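PDB 6FCG: glycoside hydrolase, GH17 family from Formosa sp. Hel1_33_131, which probably cleaves internal beta-1,3-glucosidic bonds of the algal storage glucan laminarin as an endo-acting glycoside hydrolase. Local coordinates for residues L386-V391 against I402-N407; A214-G219 against K230-V235; H246-N251 against K319-T324; E105-D110 against F157-K162. All coordinates share one frame; numbering follows the deposited sequence.

How the contacts relate
The four contacts sit around a TIM-barrel core whose parallel strands follow one another in chain order. Along the chain they close in the sequence contact 4, contact 2, contact 3, contact 1, none nested in another. Contact 4 joins a helix end to the turn before strand 161-168; contact 2 belongs to the connection between strands 206-212 and 238-241; contact 3 ties helix 244-250 to the loop preceding helix 326-342; contact 1 lies near the C-terminus. Contacts 1 and 2 have centres 41 Å apart, and contacts 3 and 4 have centres 40 Å apart, each pair across the chain's centre, so these are separate local fastenings distributed round the barrel.

Contact 1: L386-V391 against I402-N407; sequences LVDKGV and ITKTYN
Val387 and Asp388, in the last turn of helix 384-388, face Ile402 and Lys404 of the extended segment that follows a short beta hairpin, strands 396-397 and 400-401. A Schellman motif ends the helix: Gly390, at phi 85°, and Val391 send their N-H groups back to Val387 O and Leu386 O.

The packed part is built on Val387. Its CG1 points away from its own backbone N (chi1 174°), lying 3.7 Å from Ile402 O and 3.8 Å from Lys404 CD, while its CG2 is 4.3 Å from Ile402 CG2. Ile402 is buried, and its side chain continues to Phe373, Phe392 and Ile77 of helix 68-80. Thr403 and Thr405 share backbone hydrogen bonds with Ala379, in the loop before helix 384-388.

The outer part is polar, with Asp388 an exposed residue. Lys404 lays its methylene stem obliquely past Val387, and bends at chi2 and chi3 bring the ammonium group round to the carboxylate. A methionine here would probably leave Asp388 without its cationic mate. The two side chains of the salt bridge meet at roughly a right angle, and Lys404 NZ approaches Asp388 OD1 at 2.7 Å through the syn lone pair of that oxygen.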
loop_
_atom_site.group_PDB
_atom_site.type_symbol
_atom_site.label_atom_id
_atom_site.label_comp_id
_atom_site.label_asym_id
_atom_site.label_seq_id
_atom_site.Cartn_x
_atom_site.Cartn_y
_atom_site.Cartn_z
ATOM N N LEU A 386 9.938 -41.122 12.738
ATOM C CA LEU A 386 10.113 -41.739 14.051
ATOM C C LEU A 386 8.829 -42.203 14.704
ATOM O O LEU A 386 8.843 -43.212 15.405
ATOM C CB LEU A 386 10.801 -40.792 15.024
ATOM C CG LEU A 386 12.230 -40.357 14.683
ATOM C CD1 LEU A 386 12.856 -39.554 15.831
ATOM C CD2 LEU A 386 13.140 -41.532 14.330
ATOM N N VAL A 387 7.732 -41.486 14.515
ATOM C CA VAL A 387 6.450 -41.967 15.031
ATOM C C VAL A 387 6.109 -43.330 14.406
ATOM O O VAL A 387 5.707 -44.254 15.110
ATOM C CB VAL A 387 5.292 -40.967 14.799
ATOM C CG1 VAL A 387 3.936 -41.550 15.209
ATOM C CG2 VAL A 387 5.558 -39.693 15.578
ATOM N N ASP A 388 6.285 -43.441 13.089
ATOM C CA ASP A 388 6.001 -44.686 12.344
ATOM C C ASP A 388 6.858 -45.862 12.808
ATOM O O ASP A 388 6.375 -46.979 12.870
ATOM C CB ASP A 388 6.180 -44.487 10.818
ATOM C CG ASP A 388 5.166 -43.513 10.213
ATOM O OD1 ASP A 388 4.175 -43.162 10.906
ATOM O OD2 ASP A 388 5.388 -43.087 9.061
ATOM N N LYS A 389 8.114 -45.603 13.149
ATOM C CA LYS A 389 8.981 -46.659 13.646
ATOM C C LYS A 389 8.591 -47.088 15.067
ATOM O O LYS A 389 9.190 -48.027 15.572
ATOM C CB LYS A 389 10.466 -46.248 13.653
ATOM C CG LYS A 389 10.981 -45.558 12.402
ATOM C CD LYS A 389 11.964 -46.361 11.571
ATOM C CE LYS A 389 12.711 -45.410 10.632
ATOM N NZ LYS A 389 13.636 -46.074 9.672
ATOM N N GLY A 390 7.658 -46.392 15.723
ATOM C CA GLY A 390 7.222 -46.754 17.065
ATOM C C GLY A 390 8.069 -46.215 18.215
ATOM O O GLY A 390 7.848 -46.581 19.369
ATOM N N VAL A 391 8.989 -45.301 17.921
ATOM C CA VAL A 391 9.909 -44.739 18.910
ATOM C C VAL A 391 9.200 -44.129 20.135
ATOM O O VAL A 391 9.727 -44.213 21.242
ATOM C CB VAL A 391 10.862 -43.702 18.237
ATOM C CG1 VAL A 391 11.704 -42.917 19.247
ATOM C CG2 VAL A 391 11.801 -44.417 17.271
ATOM N N ILE A 402 1.711 -39.551 21.241
ATOM C CA ILE A 402 2.493 -38.828 20.265
ATOM C C ILE A 402 2.013 -39.192 18.869
ATOM O O ILE A 402 2.379 -40.212 18.300
ATOM C CB ILE A 402 4.001 -39.054 20.426
ATOM C CG1 ILE A 402 4.440 -38.803 21.872
ATOM C CG2 ILE A 402 4.778 -38.140 19.495
ATOM C CD1 ILE A 402 3.975 -37.500 22.488
ATOM N N THR A 403 1.229 -38.275 18.321
ATOM C CA THR A 403 0.550 -38.393 17.039
ATOM C C THR A 403 1.262 -37.534 15.999
ATOM O O THR A 403 1.947 -36.574 16.339
ATOM C CB THR A 403 -0.900 -37.960 17.270
ATOM O OG1 THR A 403 -1.584 -39.112 17.706
ATOM C CG2 THR A 403 -1.611 -37.415 16.052
ATOM N N LYS A 404 1.137 -37.907 14.733
ATOM C CA LYS A 404 1.618 -37.080 13.630
ATOM C C LYS A 404 0.717 -35.876 13.393
ATOM O O LYS A 404 -0.500 -35.997 13.450
ATOM C CB LYS A 404 1.716 -37.921 12.372
ATOM C CG LYS A 404 2.985 -38.767 12.300
ATOM C CD LYS A 404 2.776 -40.215 11.866
ATOM C CE LYS A 404 1.990 -40.360 10.578
ATOM N NZ LYS A 404 2.092 -41.720 9.989
ATOM N N THR A 405 1.317 -34.705 13.140
ATOM C CA THR A 405 0.573 -33.510 12.652
ATOM C C THR A 405 0.014 -33.830 11.283
ATOM O O THR A 405 0.547 -34.721 10.622
ATOM C CB THR A 405 1.461 -32.235 12.506
ATOM O OG1 THR A 405 2.601 -32.528 11.698
ATOM C CG2 THR A 405 1.930 -31.701 13.877
ATOM N N TYR A 406 -1.063 -33.141 10.872
ATOM C CA TYR A 406 -1.736 -33.387 9.564
ATOM C C TYR A 406 -2.236 -34.830 9.338
ATOM O O TYR A 406 -2.502 -35.226 8.196
ATOM C CB TYR A 406 -0.790 -33.046 8.389
ATOM C CG TYR A 406 -0.392 -31.613 8.300
ATOM C CD1 TYR A 406 -1.118 -30.727 7.505
ATOM C CD2 TYR A 406 0.723 -31.134 8.988
ATOM C CE1 TYR A 406 -0.752 -29.415 7.397
ATOM C CE2 TYR A 406 1.106 -29.807 8.887
ATOM C CZ TYR A 406 0.361 -28.954 8.079
ATOM O OH TYR A 406 0.731 -27.648 7.982
ATOM N N ASN A 407 -2.333 -35.633 10.391
ATOM C CA ASN A 407 -2.613 -37.061 10.249
ATOM C C ASN A 407 -1.637 -37.811 9.404
ATOM O O ASN A 407 -1.987 -38.826 8.801
ATOM C CB ASN A 407 -4.037 -37.290 9.759
ATOM C CG ASN A 407 -4.938 -37.335 10.911
ATOM O OD1 ASN A 407 -4.786 -38.259 11.684
ATOM N ND2 ASN A 407 -5.691 -36.266 11.188
#

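Contact 2: A214-G219 against K230-V235; sequences ASWGGG and KLIEAV
With chi1 at -80° and chi2 at 120°, Trp216 carries its indole away from its own short helix and sets the six-membered ring against Leu231, Ile232 and Val235. Leu231 answers with CG trans to its backbone N (chi1 178°), which aims the isobutyl group at the ring.

Two of the three aliphatic residues meet the ring at its edge and the third obliquely. Ile232 runs alongside the indole in the opposite sense, and its CG1 comes to the ring edge near the plane, 3.6 Å from Trp216 CZ3 and 3.7 Å from Trp216 CE3. Val235 also meets the edge, more distantly, with CG1 4.1 Å from Trp216 CH2. Leu231 crosses the tryptophan at about a right angle, its CD2 lying obliquely to the ring at 3.8 Å from Trp216 CH2.

The two segments belong to one beta-alpha-beta crossover of the TIM barrel: helix 214-218 directly follows strand 206-212, and helix 226-234 leads into the adjacent parallel strand 238-241. The indole thus fills the layer between helix and sheet, also touching Leu238 and Val240 of the second strand and Val288 of helix 266-294.

At its polar corner, Trp216 NE1 is hydrogen-bonded to Ser239 O, fixing the ring's rotation. A leucine in its place would probably leave Ser239 O without that donor and open a gap beside Ile232 and Val235. Past the tryptophan the chain turns at Gly217, whose positive phi favours glycine; Gly217 N is bonded to Ala214 O at 3.0 Å.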
loop_
_atom_site.group_PDB
_atom_site.type_symbol
_atom_site.label_atom_id
_atom_site.label_comp_id
_atom_site.label_asym_id
_atom_site.label_seq_id
_atom_site.Cartn_x
_atom_site.Cartn_y
_atom_site.Cartn_z
ATOM N N ALA A 214 28.075 -12.785 15.945
ATOM C CA ALA A 214 28.698 -11.466 15.904
ATOM C C ALA A 214 29.326 -11.093 17.248
ATOM O O ALA A 214 30.373 -10.466 17.297
ATOM C CB ALA A 214 27.673 -10.410 15.468
ATOM N N SER A 215 28.683 -11.485 18.331
ATOM C CA SER A 215 29.216 -11.242 19.682
ATOM C C SER A 215 30.533 -11.962 19.940
ATOM O O SER A 215 31.357 -11.488 20.692
ATOM C CB SER A 215 28.202 -11.689 20.742
ATOM O OG SER A 215 26.953 -11.075 20.519
ATOM N N TRP A 216 30.711 -13.099 19.291
ATOM C CA TRP A 216 31.940 -13.841 19.370
ATOM C C TRP A 216 32.955 -13.416 18.344
ATOM O O TRP A 216 33.953 -14.102 18.145
ATOM C CB TRP A 216 31.665 -15.348 19.220
ATOM C CG TRP A 216 31.169 -16.012 20.488
ATOM C CD1 TRP A 216 29.969 -16.664 20.662
ATOM C CD2 TRP A 216 31.849 -16.073 21.724
ATOM N NE1 TRP A 216 29.878 -17.133 21.950
ATOM C CE2 TRP A 216 31.037 -16.806 22.612
ATOM C CE3 TRP A 216 33.085 -15.614 22.162
ATOM C CZ2 TRP A 216 31.424 -17.082 23.923
ATOM C CZ3 TRP A 216 33.474 -15.879 23.483
ATOM C CH2 TRP A 216 32.636 -16.600 24.345
ATOM N N GLY A 217 32.731 -12.284 17.687
ATOM C CA GLY A 217 33.704 -11.727 16.750
ATOM C C GLY A 217 33.558 -12.086 15.286
ATOM O O GLY A 217 34.391 -11.696 14.501
ATOM N N GLY A 218 32.502 -12.782 14.904
ATOM C CA GLY A 218 32.342 -13.206 13.517
ATOM C C GLY A 218 31.594 -12.254 12.591
ATOM O O GLY A 218 31.226 -12.652 11.486
ATOM N N GLY A 219 31.335 -11.027 13.027
ATOM C CA GLY A 219 30.539 -10.075 12.223
ATOM C C GLY A 219 31.156 -8.679 12.305
ATOM O O GLY A 219 32.332 -8.514 12.051
ATOM N N LYS A 230 39.954 -11.602 25.850
ATOM C CA LYS A 230 40.161 -12.230 27.150
ATOM C C LYS A 230 39.068 -13.246 27.466
ATOM O O LYS A 230 39.358 -14.288 28.075
ATOM C CB LYS A 230 40.217 -11.196 28.292
ATOM C CG LYS A 230 41.353 -10.198 28.166
ATOM C CD LYS A 230 41.722 -9.553 29.485
ATOM C CE LYS A 230 42.597 -8.349 29.202
ATOM N NZ LYS A 230 41.872 -7.137 29.531
ATOM N N LEU A 231 37.829 -12.937 27.072
ATOM C CA LEU A 231 36.727 -13.864 27.245
ATOM C C LEU A 231 36.915 -15.132 26.432
ATOM O O LEU A 231 36.678 -16.231 26.922
ATOM C CB LEU A 231 35.402 -13.209 26.847
ATOM C CG LEU A 231 34.164 -14.108 26.944
ATOM C CD1 LEU A 231 33.904 -14.534 28.378
ATOM C CD2 LEU A 231 32.963 -13.377 26.399
ATOM N N ILE A 232 37.342 -14.975 25.185
ATOM C CA ILE A 232 37.657 -16.116 24.331
ATOM C C ILE A 232 38.763 -16.988 24.942
ATOM O O ILE A 232 38.690 -18.203 24.811
ATOM C CB ILE A 232 38.020 -15.680 22.904
ATOM C CG1 ILE A 232 36.776 -15.137 22.201
ATOM C CG2 ILE A 232 38.582 -16.837 22.094
ATOM C CD1 ILE A 232 37.072 -14.220 21.041
ATOM N N GLU A 233 39.766 -16.375 25.595
ATOM C CA GLU A 233 40.782 -17.116 26.380
ATOM C C GLU A 233 40.199 -17.822 27.586
ATOM O O GLU A 233 40.588 -18.921 27.870
ATOM C CB GLU A 233 41.960 -16.220 26.902
ATOM C CG GLU A 233 43.086 -15.887 25.847
ATOM C CD GLU A 233 43.955 -17.064 25.374
ATOM O OE1 GLU A 233 43.618 -18.244 25.539
ATOM O OE2 GLU A 233 44.990 -16.800 24.725
ATOM N N ALA A 234 39.294 -17.177 28.309
ATOM C CA ALA A 234 38.810 -17.706 29.587
ATOM C C ALA A 234 37.842 -18.870 29.462
ATOM O O ALA A 234 37.868 -19.759 30.307
ATOM C CB ALA A 234 38.171 -16.600 30.410
ATOM N N VAL A 235 36.994 -18.885 28.432
ATOM C CA VAL A 235 35.987 -19.967 28.279
ATOM C C VAL A 235 36.618 -21.296 27.883
ATOM O O VAL A 235 37.707 -21.320 27.322
ATOM C CB VAL A 235 34.861 -19.633 27.250
ATOM C CG1 VAL A 235 34.054 -18.447 27.723
ATOM C CG2 VAL A 235 35.388 -19.406 25.843
#

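Contact 3: H246-N251 against K319-T324; sequences HDTHYN and KGSKAT
Thr248 and Ser321 join helix 244-250 to the 319-324 loop through their hydroxyl groups. His246 comes first. Its carbonyl oxygen accepts from two backbone donors, His249 N at 3.1 Å and Tyr250 N at 3.2 Å, closing the final helical turn, while its ring meets Tyr243 and stands edge-to-face with Tyr316. Asp247 next directs OD2 to the hydroxyl of Tyr280.

Thr248 makes the main crossing. With chi1 at 65° its OG1 lies near enough to the preceding turn to bond Met245 O, and the same oxygen accepts from Ser321 OG at 2.8 Å. Since Met245 O can only accept, Thr248 passes its own proton back into the helix, and the two hydroxyls form a directed chain running from Ser321 through Thr248 to Met245. This satisfies the buried Thr248 oxygen both as acceptor and as donor. Methylene and methyl groups pack around the bond: Ser321 CB is 3.5 Å from Thr248 O, and Ala323 CB is 3.8 Å from Thr248 OG1.

In the TIM barrel, helix 244-250 follows strand 238-241, and the 319-324 loop lies between strand 301-305 and helix 326-342, so the contact bridges two beta-to-alpha connections. Loops at this end of the strands generally surround the active site in such barrels.

His249 stacks on Tyr315, the residue whose backbone is also bonded to Ser321. His249 ND1 sits over the centre of the Tyr250 ring, 3.6 Å above its plane. Asn251, the first residue to leave helical geometry, places ND2 on the same Tyr280 hydroxyl that Asp247 uses.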
loop_
_atom_site.group_PDB
_atom_site.type_symbol
_atom_site.label_atom_id
_atom_site.label_comp_id
_atom_site.label_asym_id
_atom_site.label_seq_id
_atom_site.Cartn_x
_atom_site.Cartn_y
_atom_site.Cartn_z
ATOM N N HIS A 246 15.591 -16.080 10.506
ATOM C CA HIS A 246 15.391 -14.659 10.747
ATOM C C HIS A 246 15.958 -13.798 9.638
ATOM O O HIS A 246 15.361 -12.799 9.289
ATOM C CB HIS A 246 15.975 -14.258 12.102
ATOM C CG HIS A 246 15.159 -14.753 13.245
ATOM N ND1 HIS A 246 15.594 -15.725 14.121
ATOM C CD2 HIS A 246 13.901 -14.447 13.622
ATOM C CE1 HIS A 246 14.649 -15.970 15.011
ATOM N NE2 HIS A 246 13.612 -15.205 14.730
ATOM N N ASP A 247 17.122 -14.171 9.121
ATOM C CA ASP A 247 17.742 -13.407 8.074
ATOM C C ASP A 247 17.023 -13.514 6.732
ATOM O O ASP A 247 17.169 -12.615 5.909
ATOM C CB ASP A 247 19.246 -13.718 7.976
ATOM C CG ASP A 247 20.053 -13.094 9.121
ATOM O OD1 ASP A 247 19.536 -12.193 9.813
ATOM O OD2 ASP A 247 21.229 -13.465 9.320
ATOM N N THR A 248 16.153 -14.501 6.527
ATOM C CA THR A 248 15.245 -14.453 5.349
ATOM C C THR A 248 14.413 -13.146 5.259
ATOM O O THR A 248 13.913 -12.798 4.174
ATOM C CB THR A 248 14.239 -15.601 5.262
ATOM O OG1 THR A 248 13.313 -15.548 6.359
ATOM C CG2 THR A 248 14.948 -16.918 5.225
ATOM N N HIS A 249 14.271 -12.439 6.389
ATOM C CA HIS A 249 13.760 -11.076 6.382
ATOM C C HIS A 249 14.838 -9.990 6.557
ATOM O O HIS A 249 14.889 -9.054 5.774
ATOM C CB HIS A 249 12.746 -10.935 7.474
ATOM C CG HIS A 249 12.140 -9.578 7.539
ATOM N ND1 HIS A 249 12.571 -8.615 8.428
ATOM C CD2 HIS A 249 11.138 -9.015 6.826
ATOM C CE1 HIS A 249 11.849 -7.519 8.267
ATOM N NE2 HIS A 249 10.971 -7.738 7.305
ATOM N N TYR A 250 15.667 -10.094 7.597
ATOM C CA TYR A 250 16.625 -9.031 7.972
ATOM C C TYR A 250 17.873 -8.938 7.095
ATOM O O TYR A 250 18.545 -7.915 7.120
ATOM C CB TYR A 250 17.066 -9.142 9.448
ATOM C CG TYR A 250 16.003 -8.745 10.385
ATOM C CD1 TYR A 250 15.793 -7.406 10.698
ATOM C CD2 TYR A 250 15.138 -9.697 10.927
ATOM C CE1 TYR A 250 14.754 -7.025 11.547
ATOM C CE2 TYR A 250 14.112 -9.330 11.787
ATOM C CZ TYR A 250 13.908 -8.002 12.073
ATOM O OH TYR A 250 12.906 -7.665 12.928
ATOM N N ASN A 251 18.202 -9.993 6.368
ATOM C CA ASN A 251 19.296 -9.951 5.430
ATOM C C ASN A 251 19.093 -11.006 4.348
ATOM O O ASN A 251 19.760 -12.036 4.313
ATOM C CB ASN A 251 20.651 -10.100 6.130
ATOM C CG ASN A 251 21.822 -10.033 5.143
ATOM O OD1 ASN A 251 21.735 -9.378 4.069
ATOM N ND2 ASN A 251 22.903 -10.745 5.472
ATOM N N LYS A 319 2.786 -13.778 4.905
ATOM C CA LYS A 319 2.747 -12.319 4.772
ATOM C C LYS A 319 4.131 -11.694 4.644
ATOM O O LYS A 319 4.261 -10.472 4.688
ATOM C CB LYS A 319 2.013 -11.681 5.964
ATOM C CG LYS A 319 0.622 -12.272 6.305
ATOM C CD LYS A 319 -0.415 -11.168 6.483
ATOM C CE LYS A 319 -0.543 -10.681 7.918
ATOM N NZ LYS A 319 -1.837 -9.972 8.102
ATOM N N GLY A 320 5.162 -12.525 4.494
ATOM C CA GLY A 320 6.548 -12.059 4.374
ATOM C C GLY A 320 7.383 -13.048 3.570
ATOM O O GLY A 320 7.052 -13.350 2.436
ATOM N N SER A 321 8.439 -13.577 4.176
ATOM C CA SER A 321 9.501 -14.298 3.443
ATOM C C SER A 321 9.192 -15.726 3.023
ATOM O O SER A 321 10.005 -16.329 2.350
ATOM C CB SER A 321 10.768 -14.307 4.273
ATOM O OG SER A 321 10.691 -15.249 5.335
ATOM N N LYS A 322 8.028 -16.263 3.394
ATOM C CA LYS A 322 7.627 -17.645 3.013
ATOM C C LYS A 322 8.569 -18.730 3.567
ATOM O O LYS A 322 8.738 -19.784 2.954
ATOM C CB LYS A 322 7.510 -17.817 1.482
ATOM C CG LYS A 322 6.878 -16.679 0.711
ATOM C CD LYS A 322 5.383 -16.653 0.829
ATOM C CE LYS A 322 4.886 -15.715 -0.257
ATOM N NZ LYS A 322 3.591 -15.091 0.060
ATOM N N ALA A 323 9.172 -18.472 4.712
ATOM C CA ALA A 323 10.128 -19.399 5.303
ATOM C C ALA A 323 9.470 -20.471 6.165
ATOM O O ALA A 323 9.841 -21.632 6.102
ATOM C CB ALA A 323 11.126 -18.621 6.134
ATOM N N THR A 324 8.473 -20.087 6.942
ATOM C CA THR A 324 7.955 -20.935 7.984
ATOM C C THR A 324 6.875 -21.940 7.550
ATOM O O THR A 324 5.826 -21.550 7.082
ATOM C CB THR A 324 7.360 -20.089 9.103
ATOM O OG1 THR A 324 6.366 -19.210 8.571
ATOM C CG2 THR A 324 8.445 -19.286 9.769
#

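Contact 4: E105-D110 against F157-K162; sequences ELKNED and FPDIVK
The carboxylate of Asp159 is the flat group that Lys107 meets: Lys107 NZ approaches OD2 of Asp159 on its anti side, tilted 19° from the carboxylate plane, at 2.9 Å. The other oxygen, Asp159 OD1, makes a long, weak ion pair with Arg104, which lies one helical turn before Lys107. A second flat group, the peptide carbonyl of Pro158, is met in its own plane by Lys162 NZ at 2.9 Å, with a C=O to donor angle of 151°. The two lysines therefore hold neighbouring parts of the same turn by different means.

Lys107 and Asp159 reach toward each other from opposite directions. The lysine is largely extended but bends at chi3 (34°), which brings CE within 3.4 Å of Asp159 OD2 and lets NZ complete the salt bridge. Ile160 also touches the lysine, its CG1 4.3 Å from Lys107 NZ; this buried side chain packs on Leu100 and Ile103 of the same helix. The turn is further tied by Phe157 O, which accepts from both Ile160 N and Val161 N.

Helix 95-109 ends here, and residues 157-160 lead from helix 143-156 into strand 161-168, whose start is paired with Met117 of strand 116-121. The salt bridge thus spans two successive alpha-to-beta connections, at the N-terminal end of the strands of a TIM barrel.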
loop_
_atom_site.group_PDB
_atom_site.type_symbol
_atom_site.label_atom_id
_atom_site.label_comp_id
_atom_site.label_asym_id
_atom_site.label_seq_id
_atom_site.Cartn_x
_atom_site.Cartn_y
_atom_site.Cartn_z
ATOM N N GLU A 105 15.114 -38.302 39.367
ATOM C CA GLU A 105 14.106 -39.344 39.566
ATOM C C GLU A 105 14.140 -40.422 38.482
ATOM O O GLU A 105 14.096 -41.614 38.797
ATOM C CB GLU A 105 12.697 -38.772 39.656
ATOM C CG GLU A 105 12.378 -38.146 41.009
ATOM C CD GLU A 105 10.917 -37.723 41.132
ATOM O OE1 GLU A 105 10.640 -36.761 41.880
ATOM O OE2 GLU A 105 10.037 -38.346 40.478
ATOM N N LEU A 106 14.239 -40.016 37.213
ATOM C CA LEU A 106 14.289 -40.990 36.121
ATOM C C LEU A 106 15.548 -41.866 36.124
ATOM O O LEU A 106 15.488 -43.008 35.709
ATOM C CB LEU A 106 14.160 -40.344 34.746
ATOM C CG LEU A 106 12.884 -39.607 34.400
ATOM C CD1 LEU A 106 13.135 -38.581 33.326
ATOM C CD2 LEU A 106 11.757 -40.535 33.947
ATOM N N LYS A 107 16.673 -41.325 36.572
ATOM C CA LYS A 107 17.896 -42.111 36.711
ATOM C C LYS A 107 17.829 -43.125 37.884
ATOM O O LYS A 107 18.430 -44.188 37.798
ATOM C CB LYS A 107 19.144 -41.209 36.856
ATOM C CG LYS A 107 19.363 -40.304 35.657
ATOM C CD LYS A 107 20.668 -39.531 35.625
ATOM C CE LYS A 107 21.888 -40.205 36.204
ATOM N NZ LYS A 107 23.090 -39.462 35.763
ATOM N N ASN A 108 17.089 -42.797 38.944
ATOM C CA ASN A 108 16.827 -43.753 40.015
ATOM C C ASN A 108 15.864 -44.853 39.587
ATOM O O ASN A 108 16.031 -45.981 40.023
ATOM C CB ASN A 108 16.263 -43.069 41.249
ATOM C CG ASN A 108 17.211 -42.036 41.843
ATOM O OD1 ASN A 108 18.401 -42.115 41.669
ATOM N ND2 ASN A 108 16.666 -41.070 42.594
ATOM N N GLU A 109 14.886 -44.528 38.738
ATOM C CA GLU A 109 13.939 -45.514 38.194
ATOM C C GLU A 109 14.577 -46.472 37.217
ATOM O O GLU A 109 14.194 -47.630 37.138
ATOM C CB GLU A 109 12.755 -44.842 37.485
ATOM C CG GLU A 109 11.728 -44.259 38.441
ATOM C CD GLU A 109 10.661 -43.365 37.747
ATOM O OE1 GLU A 109 10.130 -42.410 38.392
ATOM O OE2 GLU A 109 10.323 -43.631 36.562
ATOM N N ASP A 110 15.548 -45.982 36.473
ATOM C CA ASP A 110 16.126 -46.715 35.368
ATOM C C ASP A 110 17.615 -46.384 35.356
ATOM O O ASP A 110 18.013 -45.250 35.083
ATOM C CB ASP A 110 15.427 -46.298 34.068
ATOM C CG ASP A 110 15.979 -47.003 32.809
ATOM O OD1 ASP A 110 16.864 -47.888 32.879
ATOM O OD2 ASP A 110 15.503 -46.675 31.714
ATOM N N PHE A 157 23.996 -31.573 41.495
ATOM C CA PHE A 157 23.737 -32.519 40.400
ATOM C C PHE A 157 24.916 -32.631 39.449
ATOM O O PHE A 157 24.762 -32.510 38.223
ATOM C CB PHE A 157 22.502 -32.118 39.589
ATOM C CG PHE A 157 21.264 -31.914 40.400
ATOM C CD1 PHE A 157 20.971 -30.679 40.937
ATOM C CD2 PHE A 157 20.335 -32.932 40.544
ATOM C CE1 PHE A 157 19.793 -30.455 41.647
ATOM C CE2 PHE A 157 19.157 -32.730 41.259
ATOM C CZ PHE A 157 18.891 -31.483 41.816
ATOM N N PRO A 158 26.101 -32.925 39.983
ATOM C CA PRO A 158 27.315 -32.967 39.115
ATOM C C PRO A 158 27.312 -34.112 38.081
ATOM O O PRO A 158 28.077 -34.075 37.137
ATOM C CB PRO A 158 28.446 -33.176 40.127
ATOM C CG PRO A 158 27.801 -34.024 41.174
ATOM C CD PRO A 158 26.347 -33.566 41.282
ATOM N N ASP A 159 26.471 -35.120 38.293
ATOM C CA ASP A 159 26.331 -36.233 37.364
ATOM C C ASP A 159 25.527 -35.868 36.108
ATOM O O ASP A 159 25.501 -36.644 35.144
ATOM C CB ASP A 159 25.695 -37.463 38.079
ATOM C CG ASP A 159 24.249 -37.191 38.652
ATOM O OD1 ASP A 159 24.047 -36.266 39.509
ATOM O OD2 ASP A 159 23.319 -37.960 38.266
ATOM N N ILE A 160 24.797 -34.746 36.166
ATOM C CA ILE A 160 23.933 -34.282 35.090
ATOM C C ILE A 160 24.470 -32.996 34.469
ATOM O O ILE A 160 24.593 -32.903 33.245
ATOM C CB ILE A 160 22.508 -34.039 35.615
ATOM C CG1 ILE A 160 21.913 -35.344 36.140
ATOM C CG2 ILE A 160 21.601 -33.477 34.508
ATOM C CD1 ILE A 160 20.702 -35.133 37.021
ATOM N N VAL A 161 24.761 -32.000 35.309
ATOM C CA VAL A 161 25.244 -30.687 34.857
ATOM C C VAL A 161 26.692 -30.792 34.370
ATOM O O VAL A 161 27.599 -31.026 35.168
ATOM C CB VAL A 161 25.147 -29.640 35.985
ATOM C CG1 VAL A 161 25.760 -28.316 35.560
ATOM C CG2 VAL A 161 23.698 -29.445 36.384
ATOM N N LYS A 162 26.890 -30.624 33.070
ATOM C CA LYS A 162 28.221 -30.666 32.464
ATOM C C LYS A 162 28.764 -29.334 31.966
ATOM O O LYS A 162 29.944 -29.249 31.660
ATOM C CB LYS A 162 28.204 -31.632 31.292
ATOM C CG LYS A 162 27.777 -33.022 31.679
ATOM C CD LYS A 162 28.768 -33.677 32.640
ATOM C CE LYS A 162 28.125 -34.786 33.455
ATOM N NZ LYS A 162 29.014 -35.099 34.587
#